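Local coordinates for protein amino Transferase (Eubacterium rectale, PDB 3ELE) that binds pyridoxal-5'-phosphate and, as a class I and II aminotransferase, probably transfers amino groups between amino acids and keto acids, at residues 19-24 / 356-361; 81-86 / 97-102; 239-244 / 260-265; 323-328 / 387-392. All blocks are in the same frame, centred on the assembly; numbering follows the deposited sequence.

Overall arrangement
Contacts 1 and 4 lie together on the small-domain side, contact 1 joining the N-terminal helix 17-32 to it; contacts 2 and 3 lie in the large cofactor-binding domain, across the chain's centre. Contacts 1 and 4 meet where Val357 of contact 1 packs on Phe389 and Ile392 of contact 4, and both reach the same four-stranded antiparallel sheet. Contacts 2 and 3 share the edge of the seven-stranded sheet, Asn101 probably bonding to Val262 and Asp264. Contacts 1, 3 and 4 are buried: contact 1 is mainly aliphatic, contact 3 is strand pairing by backbone bonds, and contact 4 adds a tyrosine bond to a helix carbonyl. Contact 2 reaches the surface with its salt bridge.

Contact 1 of 4, residues 19-24 / 356-361; sequences RELFEY and DVLIVA
Helix 17-32, near the N-terminus, packs here against the run 356-361 of the small C-terminal domain, with Leu21 meeting Leu358 at the centre. Leu21 swings CG anti to its own backbone N (chi1 -173°), which carries both methyl branches over to the strand side. CG rests on Leu358 CB at 3.9 Å, while CD2 reaches past it to the carbonyl O of Ile359 at 3.4 Å and to CG2 of Val360 at 3.9 Å. Leu358 answers with both of its methyls: CD1 lies 3.7 Å from the carbonyl O of Leu21, and CD2 comes to the edge of the Tyr24 ring, 4.0 Å from Tyr24 CD2. Replacing Leu21 by alanine would probably open a gap between the helix and Leu358 and leave Val360 CG2 without its partner from the helix. At the polar margin a water takes a hydrogen bond from Tyr24 OH and gives one to Asp356 OD1, each 2.7 Å long; Asp356 also forms a salt bridge with Arg28 and, with positive phi, is the C-prime residue of the Schellman motif ending helix 345-353. Through Leu21 the N-terminal helix is thus packed on strands 357-358 and 360-361 of the small domain.

Contact 2 of 4, residues 81-86 / 97-102; sequences TRAAIA and FNADNL
The backbones come close at two points, with CA of Ala83 4.2 Å from CA of Ala99 and CA of Ala86 5.1 Å from CA of Phe97, as the chain leaving helix 79-93 doubles back along it. Small side chains allow this approach: Ala99 CB sits 3.6 Å from the backbone N of Ala83, and Ala86 CB presses on the Asn98 peptide, 3.5 Å from Asn98 C. The helix and the short 3-10 turn 99-101 precede strand 102-105, the edge strand of the large-domain sheet of this PLP-dependent aminotransferase family. Asn101 OD1 accepts the Asn98 N-H in a nearly straight bond (167°), which steadies the turn. Arg82 runs over it, its CG on Leu102 CB at 3.7 Å and the two side chains passing in opposite directions. The bend at chi3 (-70°) turns the guanidinium toward Asp100, almost coplanar with the carboxylate; in a salt bridge, NH1 donates in its own plane to the anti lone pair of Asp100 OD1 at 3.1 Å, and it bonds more weakly to Ala99 O. NE is bonded to Gly77 O. A leucine in place of Arg82 would probably leave the Asp100 carboxylate without this charged mate and Gly77 O without this donor. Deeper in, Ile85 CG2 meets Leu102 CD1 at 3.9 Å.

Contact 3 of 4, residues 239-244 / 260-265; sequences NTLVCY and VLVPDE
Val242 holds CG1 anti to its backbone N (chi1 179°) and Leu261 does the same with CG (chi1 175°), which leaves the two side chains side by side, pointing the same way, with Leu261 CD2 against Val242 CB. The two residues form an antiparallel hydrogen-bonded pair, their CB atoms 3.9 Å apart. Both backbone bonds are nearly straight: Leu261 N donates to Val242 O at 2.8 Å, Val242 N to Leu261 O at 3.2 Å. Val242 O also receives a CA-H contact from Val260, whose CA is 3.3 Å away, so this one oxygen faces two donors. Cys243 and Val260 form the adjoining non-hydrogen-bonded pair, with side chains on the other face of the sheet. There, too, Leu241 CD2 runs alongside Val262 CG2 at 3.8 Å. Pairing stops after Leu261; Pro263, two residues on, has no N-H to offer, and its CD abuts Thr240 O at 3.1 Å. In the seven-stranded mixed sheet of the large, PLP-binding domain, strand 258-261 is antiparallel to both neighbours, 240-245 and edge strand 102-105, while 240-245 pairs in parallel with 213-217. Helix 108-119 covers Leu241, Cys243 and Val260, and helix 269-282 packs against Leu241 and Val262.

Contact 4 of 4, residues 323-328 / 387-392; sequences IGYHCF and PAFEKI
This is a buried packing of a turn against a helix in the small C-terminal domain, where Ile323 and Tyr325, at the end of helix 306-323 and just beyond it, meet Phe389, Glu390 and Ile392 of helix 379-396. Tyr325 sets CG anti to its carbonyl carbon (chi1 -68°), carrying the ring toward that helix, and its hydroxyl donates to the backbone carbonyl O of Phe389 at 2.6 Å; the oxygen lies near the plane of the tyrosine ring, and the donor is tilted 17° from the carbonyl plane. The bond gives the buried phenol a polar mate and helps to hold the ring in place. Ile392 hems in the same hydroxyl, its CB and CG2 both close to Tyr325 OH. The Phe389 ring turns its edge toward the face of Tyr325 in an offset edge-to-face pair, with planes at 83° and centroids 6.0 Å apart. Beside it, CD1 of Ile323 nestles against Phe389 CB at 3.7 Å and against the backbone N of Glu390 at 3.6 Å. Around this core, Leu320 of helix 306-323 touches the side chains of Tyr325 and Phe389, Phe348 of helix 345-353 packs on Tyr325 and Ile392, and Tyr393 of helix 379-396 meets Tyr325 edge-to-face.

Contact 1 of 4, residues 19-24 / 356-361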
# COMPACT_ATOMS: atom_id res chain seq x y z
N ARG A 19 16.11 -5.20 14.38
CA ARG A 19 16.65 -3.97 13.78
C ARG A 19 17.72 -3.35 14.67
O ARG A 19 18.73 -2.86 14.18
CB ARG A 19 15.55 -2.93 13.51
N GLU A 20 17.49 -3.38 15.98
CA GLU A 20 18.46 -2.87 16.96
C GLU A 20 19.73 -3.72 16.94
O GLU A 20 20.83 -3.21 17.11
CB GLU A 20 17.86 -2.88 18.36
CG GLU A 20 16.62 -1.95 18.53
CD GLU A 20 16.91 -0.57 19.02
OE1 GLU A 20 17.98 -0.30 19.58
OE2 GLU A 20 16.01 0.28 18.86
N LEU A 21 19.56 -5.03 16.75
CA LEU A 21 20.68 -5.97 16.62
C LEU A 21 21.46 -5.64 15.34
O LEU A 21 22.69 -5.57 15.38
CB LEU A 21 20.19 -7.42 16.62
CG LEU A 21 21.23 -8.54 16.67
CD1 LEU A 21 22.05 -8.40 17.92
CD2 LEU A 21 20.54 -9.90 16.62
N PHE A 22 20.75 -5.40 14.23
CA PHE A 22 21.39 -5.00 12.96
C PHE A 22 22.22 -3.70 13.09
O PHE A 22 23.37 -3.65 12.63
CB PHE A 22 20.38 -4.86 11.81
CG PHE A 22 20.99 -4.33 10.54
CD1 PHE A 22 21.80 -5.15 9.75
CD2 PHE A 22 20.82 -2.98 10.17
CE1 PHE A 22 22.41 -4.66 8.58
CE2 PHE A 22 21.42 -2.47 9.00
CZ PHE A 22 22.22 -3.32 8.20
N GLU A 23 21.62 -2.67 13.70
CA GLU A 23 22.30 -1.38 13.94
C GLU A 23 23.45 -1.53 14.94
O GLU A 23 24.48 -0.87 14.79
CB GLU A 23 21.32 -0.30 14.42
CG GLU A 23 20.22 0.05 13.40
CD GLU A 23 20.74 0.68 12.11
OE1 GLU A 23 21.62 1.58 12.19
OE2 GLU A 23 20.27 0.28 11.02
N TYR A 24 23.26 -2.37 15.97
CA TYR A 24 24.35 -2.71 16.91
C TYR A 24 25.58 -3.27 16.17
O TYR A 24 26.72 -2.91 16.51
CB TYR A 24 23.86 -3.70 17.98
CG TYR A 24 24.94 -4.24 18.89
CD1 TYR A 24 25.41 -3.49 19.97
CD2 TYR A 24 25.49 -5.52 18.68
CE1 TYR A 24 26.41 -3.98 20.82
CE2 TYR A 24 26.49 -6.03 19.52
CZ TYR A 24 26.95 -5.25 20.59
OH TYR A 24 27.92 -5.72 21.44
N ASP A 356 30.77 -11.27 18.96
CA ASP A 356 30.24 -10.56 17.80
C ASP A 356 29.45 -11.40 16.79
O ASP A 356 29.43 -11.09 15.59
CB ASP A 356 31.34 -9.71 17.14
CG ASP A 356 31.77 -8.55 18.01
OD1 ASP A 356 30.90 -7.69 18.28
OD2 ASP A 356 32.97 -8.47 18.36
N VAL A 357 28.76 -12.43 17.30
CA VAL A 357 27.86 -13.27 16.52
C VAL A 357 26.47 -12.75 16.86
O VAL A 357 26.02 -12.87 18.01
CB VAL A 357 28.02 -14.76 16.85
CG1 VAL A 357 26.94 -15.59 16.14
CG2 VAL A 357 29.44 -15.23 16.45
N LEU A 358 25.79 -12.20 15.85
CA LEU A 358 24.49 -11.59 16.00
C LEU A 358 23.41 -12.55 15.47
O LEU A 358 23.16 -12.64 14.27
CB LEU A 358 24.46 -10.20 15.33
CG LEU A 358 25.69 -9.31 15.57
CD1 LEU A 358 25.49 -7.94 14.95
CD2 LEU A 358 26.01 -9.16 17.04
N ILE A 359 22.84 -13.31 16.40
CA ILE A 359 21.78 -14.28 16.13
C ILE A 359 20.57 -13.83 16.89
O ILE A 359 20.70 -13.05 17.83
CB ILE A 359 22.21 -15.74 16.43
CG1 ILE A 359 22.73 -15.92 17.88
CG2 ILE A 359 23.27 -16.12 15.47
CD1 ILE A 359 23.19 -17.31 18.22
N VAL A 360 19.41 -14.36 16.52
CA VAL A 360 18.12 -13.91 17.04
C VAL A 360 17.42 -15.02 17.82
O VAL A 360 17.22 -16.11 17.29
CB VAL A 360 17.22 -13.46 15.84
CG1 VAL A 360 15.84 -13.05 16.29
CG2 VAL A 360 17.89 -12.29 15.06
N ALA A 361 17.01 -14.72 19.07
CA ALA A 361 16.27 -15.67 19.91
C ALA A 361 14.93 -15.96 19.25
O ALA A 361 14.30 -15.05 18.73
CB ALA A 361 16.06 -15.13 21.33
O HOH W 1 29.17 -7.81 20.29

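Contact 2 of 4, residues 81-86 / 97-102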
# COMPACT_ATOMS: atom_id res chain seq x y z
N THR A 81 -1.09 -8.75 -16.86
CA THR A 81 -0.28 -9.18 -15.73
C THR A 81 -0.92 -10.40 -15.04
O THR A 81 -0.26 -11.42 -14.84
CB THR A 81 -0.03 -8.02 -14.76
OG1 THR A 81 0.70 -7.01 -15.47
CG2 THR A 81 0.77 -8.49 -13.52
N ARG A 82 -2.21 -10.27 -14.71
CA ARG A 82 -2.96 -11.36 -14.09
C ARG A 82 -3.03 -12.62 -14.97
O ARG A 82 -2.83 -13.74 -14.47
CB ARG A 82 -4.36 -10.88 -13.69
CG ARG A 82 -4.30 -9.88 -12.57
CD ARG A 82 -5.63 -9.40 -12.15
NE ARG A 82 -6.28 -8.53 -13.14
CZ ARG A 82 -7.44 -8.75 -13.77
NH1 ARG A 82 -8.20 -9.81 -13.55
NH2 ARG A 82 -7.88 -7.84 -14.64
N ALA A 83 -3.29 -12.42 -16.27
CA ALA A 83 -3.30 -13.51 -17.28
C ALA A 83 -1.98 -14.27 -17.34
O ALA A 83 -1.99 -15.49 -17.31
CB ALA A 83 -3.66 -12.97 -18.68
N ALA A 84 -0.87 -13.54 -17.38
CA ALA A 84 0.50 -14.11 -17.39
C ALA A 84 0.83 -14.96 -16.16
O ALA A 84 1.51 -15.99 -16.28
CB ALA A 84 1.54 -12.99 -17.52
N ILE A 85 0.34 -14.53 -14.98
CA ILE A 85 0.52 -15.30 -13.72
C ILE A 85 -0.40 -16.53 -13.73
O ILE A 85 0.06 -17.61 -13.40
CB ILE A 85 0.22 -14.46 -12.47
CG1 ILE A 85 1.24 -13.33 -12.34
CG2 ILE A 85 0.22 -15.32 -11.16
CD1 ILE A 85 0.89 -12.31 -11.27
N ALA A 86 -1.67 -16.37 -14.10
CA ALA A 86 -2.61 -17.52 -14.17
C ALA A 86 -2.04 -18.63 -15.07
O ALA A 86 -2.00 -19.79 -14.66
CB ALA A 86 -3.98 -17.08 -14.67
N PHE A 97 -6.48 -21.70 -13.33
CA PHE A 97 -6.79 -20.30 -13.03
C PHE A 97 -6.89 -19.47 -14.31
O PHE A 97 -6.36 -19.84 -15.36
CB PHE A 97 -5.70 -19.64 -12.15
CG PHE A 97 -5.41 -20.36 -10.88
CD1 PHE A 97 -6.42 -20.53 -9.93
CD2 PHE A 97 -4.14 -20.86 -10.60
CE1 PHE A 97 -6.18 -21.19 -8.76
CE2 PHE A 97 -3.87 -21.52 -9.40
CZ PHE A 97 -4.90 -21.68 -8.49
N ASN A 98 -7.60 -18.35 -14.20
CA ASN A 98 -7.66 -17.34 -15.26
C ASN A 98 -7.26 -16.00 -14.64
O ASN A 98 -7.04 -15.94 -13.43
CB ASN A 98 -9.05 -17.34 -15.95
CG ASN A 98 -10.18 -17.00 -15.02
OD1 ASN A 98 -10.13 -16.02 -14.26
ND2 ASN A 98 -11.25 -17.78 -15.09
N ALA A 99 -7.16 -14.95 -15.45
CA ALA A 99 -6.77 -13.61 -14.96
C ALA A 99 -7.61 -13.14 -13.75
O ALA A 99 -7.08 -12.58 -12.77
CB ALA A 99 -6.89 -12.59 -16.10
N ASP A 100 -8.91 -13.43 -13.79
CA ASP A 100 -9.84 -13.00 -12.73
C ASP A 100 -9.72 -13.72 -11.37
O ASP A 100 -10.45 -13.38 -10.45
CB ASP A 100 -11.30 -13.05 -13.23
CG ASP A 100 -11.56 -12.08 -14.37
OD1 ASP A 100 -10.86 -11.05 -14.47
OD2 ASP A 100 -12.47 -12.34 -15.17
N ASN A 101 -8.84 -14.72 -11.27
CA ASN A 101 -8.53 -15.36 -10.00
C ASN A 101 -7.44 -14.56 -9.24
O ASN A 101 -7.18 -14.87 -8.08
CB ASN A 101 -8.07 -16.82 -10.22
CG ASN A 101 -9.20 -17.76 -10.61
OD1 ASN A 101 -9.21 -18.31 -11.70
ND2 ASN A 101 -10.15 -17.94 -9.72
N LEU A 102 -6.82 -13.55 -9.88
CA LEU A 102 -5.70 -12.78 -9.29
C LEU A 102 -6.09 -11.36 -8.92
O LEU A 102 -6.96 -10.77 -9.56
CB LEU A 102 -4.51 -12.72 -10.26
CG LEU A 102 -3.57 -13.93 -10.43
CD1 LEU A 102 -2.90 -14.23 -9.08
CD2 LEU A 102 -4.26 -15.16 -10.98

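Contact 3 of 4, residues 239-244 / 260-265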
# COMPACT_ATOMS: atom_id res chain seq x y z
N ASN A 239 -10.99 -23.95 -0.05
CA ASN A 239 -10.95 -22.62 0.59
C ASN A 239 -9.52 -22.21 0.98
O ASN A 239 -9.16 -22.16 2.14
CB ASN A 239 -11.93 -22.57 1.77
CG ASN A 239 -13.38 -22.64 1.31
OD1 ASN A 239 -13.80 -21.87 0.46
ND2 ASN A 239 -14.15 -23.55 1.89
N THR A 240 -8.73 -21.91 -0.03
CA THR A 240 -7.34 -21.50 0.13
C THR A 240 -7.16 -20.18 -0.58
O THR A 240 -7.59 -20.04 -1.73
CB THR A 240 -6.41 -22.52 -0.50
OG1 THR A 240 -6.61 -23.79 0.12
CG2 THR A 240 -4.88 -22.11 -0.41
N LEU A 241 -6.56 -19.22 0.13
CA LEU A 241 -6.14 -17.93 -0.40
C LEU A 241 -4.63 -17.99 -0.42
O LEU A 241 -4.04 -18.39 0.58
CB LEU A 241 -6.61 -16.78 0.50
CG LEU A 241 -8.12 -16.51 0.49
CD1 LEU A 241 -8.55 -15.67 1.69
CD2 LEU A 241 -8.50 -15.85 -0.85
N VAL A 242 -4.01 -17.65 -1.56
CA VAL A 242 -2.54 -17.66 -1.69
C VAL A 242 -2.05 -16.23 -1.75
O VAL A 242 -2.59 -15.43 -2.50
CB VAL A 242 -2.06 -18.47 -2.92
CG1 VAL A 242 -0.51 -18.42 -3.02
CG2 VAL A 242 -2.56 -19.94 -2.82
N CYS A 243 -1.06 -15.92 -0.91
CA CYS A 243 -0.40 -14.62 -0.82
C CYS A 243 1.01 -14.85 -1.31
O CYS A 243 1.74 -15.70 -0.77
CB CYS A 243 -0.38 -14.11 0.62
SG CYS A 243 -2.03 -13.80 1.27
N TYR A 244 1.39 -14.11 -2.34
CA TYR A 244 2.68 -14.22 -2.94
C TYR A 244 3.27 -12.83 -3.19
O TYR A 244 2.55 -11.83 -3.19
CB TYR A 244 2.54 -15.02 -4.24
CG TYR A 244 3.86 -15.28 -4.92
CD1 TYR A 244 4.72 -16.30 -4.45
CD2 TYR A 244 4.30 -14.47 -5.97
CE1 TYR A 244 5.95 -16.52 -5.05
CE2 TYR A 244 5.54 -14.68 -6.57
CZ TYR A 244 6.36 -15.70 -6.12
OH TYR A 244 7.58 -15.89 -6.73
N VAL A 260 -2.75 -11.71 -4.42
CA VAL A 260 -3.66 -12.56 -3.69
C VAL A 260 -4.35 -13.40 -4.79
O VAL A 260 -4.89 -12.84 -5.76
CB VAL A 260 -4.72 -11.81 -2.87
CG1 VAL A 260 -5.73 -12.81 -2.27
CG2 VAL A 260 -4.05 -10.99 -1.74
N LEU A 261 -4.31 -14.71 -4.64
CA LEU A 261 -4.91 -15.64 -5.59
C LEU A 261 -6.18 -16.16 -4.94
O LEU A 261 -6.12 -16.72 -3.84
CB LEU A 261 -3.92 -16.76 -5.87
CG LEU A 261 -4.31 -17.95 -6.74
CD1 LEU A 261 -4.79 -17.53 -8.09
CD2 LEU A 261 -3.10 -18.88 -6.81
N VAL A 262 -7.32 -15.95 -5.61
CA VAL A 262 -8.66 -16.40 -5.14
C VAL A 262 -9.21 -17.48 -6.11
O VAL A 262 -9.82 -17.14 -7.12
CB VAL A 262 -9.65 -15.21 -5.01
CG1 VAL A 262 -11.00 -15.68 -4.43
CG2 VAL A 262 -9.09 -14.11 -4.12
N PRO A 263 -9.03 -18.79 -5.80
CA PRO A 263 -9.54 -19.87 -6.68
C PRO A 263 -11.06 -19.86 -6.88
O PRO A 263 -11.78 -19.35 -6.03
CB PRO A 263 -9.12 -21.17 -5.95
CG PRO A 263 -8.04 -20.75 -5.03
CD PRO A 263 -8.34 -19.37 -4.63
N ASP A 264 -11.52 -20.44 -7.99
CA ASP A 264 -12.94 -20.59 -8.25
C ASP A 264 -13.60 -21.56 -7.26
O ASP A 264 -14.77 -21.39 -6.95
CB ASP A 264 -13.23 -21.04 -9.71
CG ASP A 264 -13.07 -19.92 -10.73
OD1 ASP A 264 -12.69 -18.77 -10.39
OD2 ASP A 264 -13.33 -20.20 -11.92
N GLU A 265 -12.83 -22.52 -6.73
CA GLU A 265 -13.34 -23.56 -5.83
C GLU A 265 -13.58 -23.12 -4.39
O GLU A 265 -14.02 -23.93 -3.59
CB GLU A 265 -12.48 -24.84 -5.87
CG GLU A 265 -12.49 -25.57 -7.23
CD GLU A 265 -11.75 -24.82 -8.33
OE1 GLU A 265 -10.79 -24.09 -8.02
OE2 GLU A 265 -12.13 -24.95 -9.50

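Contact 4 of 4, residues 323-328 / 387-392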
# COMPACT_ATOMS: atom_id res chain seq x y z
N ILE A 323 30.99 -28.52 14.92
CA ILE A 323 31.35 -27.95 16.25
C ILE A 323 30.61 -28.65 17.40
O ILE A 323 31.20 -28.86 18.47
CB ILE A 323 31.11 -26.41 16.31
CG1 ILE A 323 32.16 -25.68 15.46
CG2 ILE A 323 31.21 -25.87 17.74
CD1 ILE A 323 31.84 -24.19 15.24
N GLY A 324 29.36 -29.03 17.14
CA GLY A 324 28.49 -29.70 18.12
C GLY A 324 27.10 -29.12 18.29
O GLY A 324 26.35 -29.62 19.12
N TYR A 325 26.75 -28.06 17.54
CA TYR A 325 25.43 -27.44 17.60
C TYR A 325 24.39 -28.34 16.95
O TYR A 325 24.71 -29.08 16.02
CB TYR A 325 25.40 -26.09 16.88
CG TYR A 325 26.20 -24.99 17.53
CD1 TYR A 325 25.64 -24.19 18.52
CD2 TYR A 325 27.53 -24.73 17.15
CE1 TYR A 325 26.35 -23.14 19.12
CE2 TYR A 325 28.26 -23.70 17.74
CZ TYR A 325 27.66 -22.91 18.72
OH TYR A 325 28.37 -21.89 19.32
N HIS A 326 23.16 -28.30 17.47
CA HIS A 326 22.05 -29.04 16.84
C HIS A 326 21.27 -28.07 15.96
O HIS A 326 20.54 -27.21 16.48
CB HIS A 326 21.10 -29.73 17.83
CG HIS A 326 19.90 -30.31 17.15
ND1 HIS A 326 19.94 -31.52 16.48
CD2 HIS A 326 18.67 -29.80 16.92
CE1 HIS A 326 18.77 -31.75 15.93
NE2 HIS A 326 17.97 -30.72 16.17
N CYS A 327 21.41 -28.25 14.64
CA CYS A 327 20.71 -27.47 13.63
C CYS A 327 19.64 -28.33 12.96
O CYS A 327 19.87 -29.51 12.67
CB CYS A 327 21.66 -27.02 12.53
SG CYS A 327 23.21 -26.24 13.03
N PHE A 328 18.48 -27.74 12.72
CA PHE A 328 17.43 -28.37 11.90
C PHE A 328 17.86 -28.05 10.46
O PHE A 328 18.03 -26.87 10.13
CB PHE A 328 16.05 -27.79 12.26
CG PHE A 328 14.97 -28.12 11.27
CD1 PHE A 328 14.63 -29.45 11.01
CD2 PHE A 328 14.27 -27.11 10.61
CE1 PHE A 328 13.62 -29.76 10.08
CE2 PHE A 328 13.26 -27.40 9.69
CZ PHE A 328 12.93 -28.73 9.43
N PRO A 387 35.40 -19.85 13.97
CA PRO A 387 36.13 -19.73 15.24
C PRO A 387 35.35 -19.04 16.38
O PRO A 387 35.49 -19.45 17.52
CB PRO A 387 37.38 -18.92 14.85
CG PRO A 387 37.59 -19.29 13.42
CD PRO A 387 36.21 -19.33 12.85
N ALA A 388 34.52 -18.04 16.06
CA ALA A 388 33.69 -17.39 17.10
C ALA A 388 32.59 -18.36 17.58
O ALA A 388 32.36 -18.48 18.78
CB ALA A 388 33.11 -16.07 16.61
N PHE A 389 31.92 -19.05 16.63
CA PHE A 389 30.97 -20.13 16.96
C PHE A 389 31.56 -21.23 17.85
O PHE A 389 30.90 -21.70 18.78
CB PHE A 389 30.36 -20.78 15.71
CG PHE A 389 29.21 -20.01 15.14
CD1 PHE A 389 28.01 -19.90 15.85
CD2 PHE A 389 29.30 -19.40 13.88
CE1 PHE A 389 26.93 -19.20 15.33
CE2 PHE A 389 28.21 -18.68 13.35
CZ PHE A 389 27.03 -18.58 14.07
N GLU A 390 32.79 -21.62 17.54
CA GLU A 390 33.54 -22.61 18.31
C GLU A 390 33.81 -22.10 19.74
O GLU A 390 33.70 -22.86 20.70
CB GLU A 390 34.87 -22.91 17.59
CG GLU A 390 35.74 -24.00 18.18
CD GLU A 390 37.03 -24.22 17.37
OE1 GLU A 390 37.63 -23.24 16.86
OE2 GLU A 390 37.45 -25.38 17.25
N LYS A 391 34.17 -20.82 19.86
CA LYS A 391 34.44 -20.20 21.17
C LYS A 391 33.16 -20.08 22.00
O LYS A 391 33.19 -20.32 23.21
CB LYS A 391 35.12 -18.83 21.00
CG LYS A 391 35.62 -18.23 22.31
CD LYS A 391 36.57 -17.06 22.04
CE LYS A 391 36.99 -16.38 23.34
NZ LYS A 391 37.98 -15.28 23.11
N ILE A 392 32.05 -19.72 21.35
CA ILE A 392 30.73 -19.65 22.02
C ILE A 392 30.38 -21.04 22.61
O ILE A 392 30.03 -21.14 23.78
CB ILE A 392 29.60 -19.18 21.07
CG1 ILE A 392 29.80 -17.71 20.66
CG2 ILE A 392 28.22 -19.33 21.73
CD1 ILE A 392 29.04 -17.35 19.38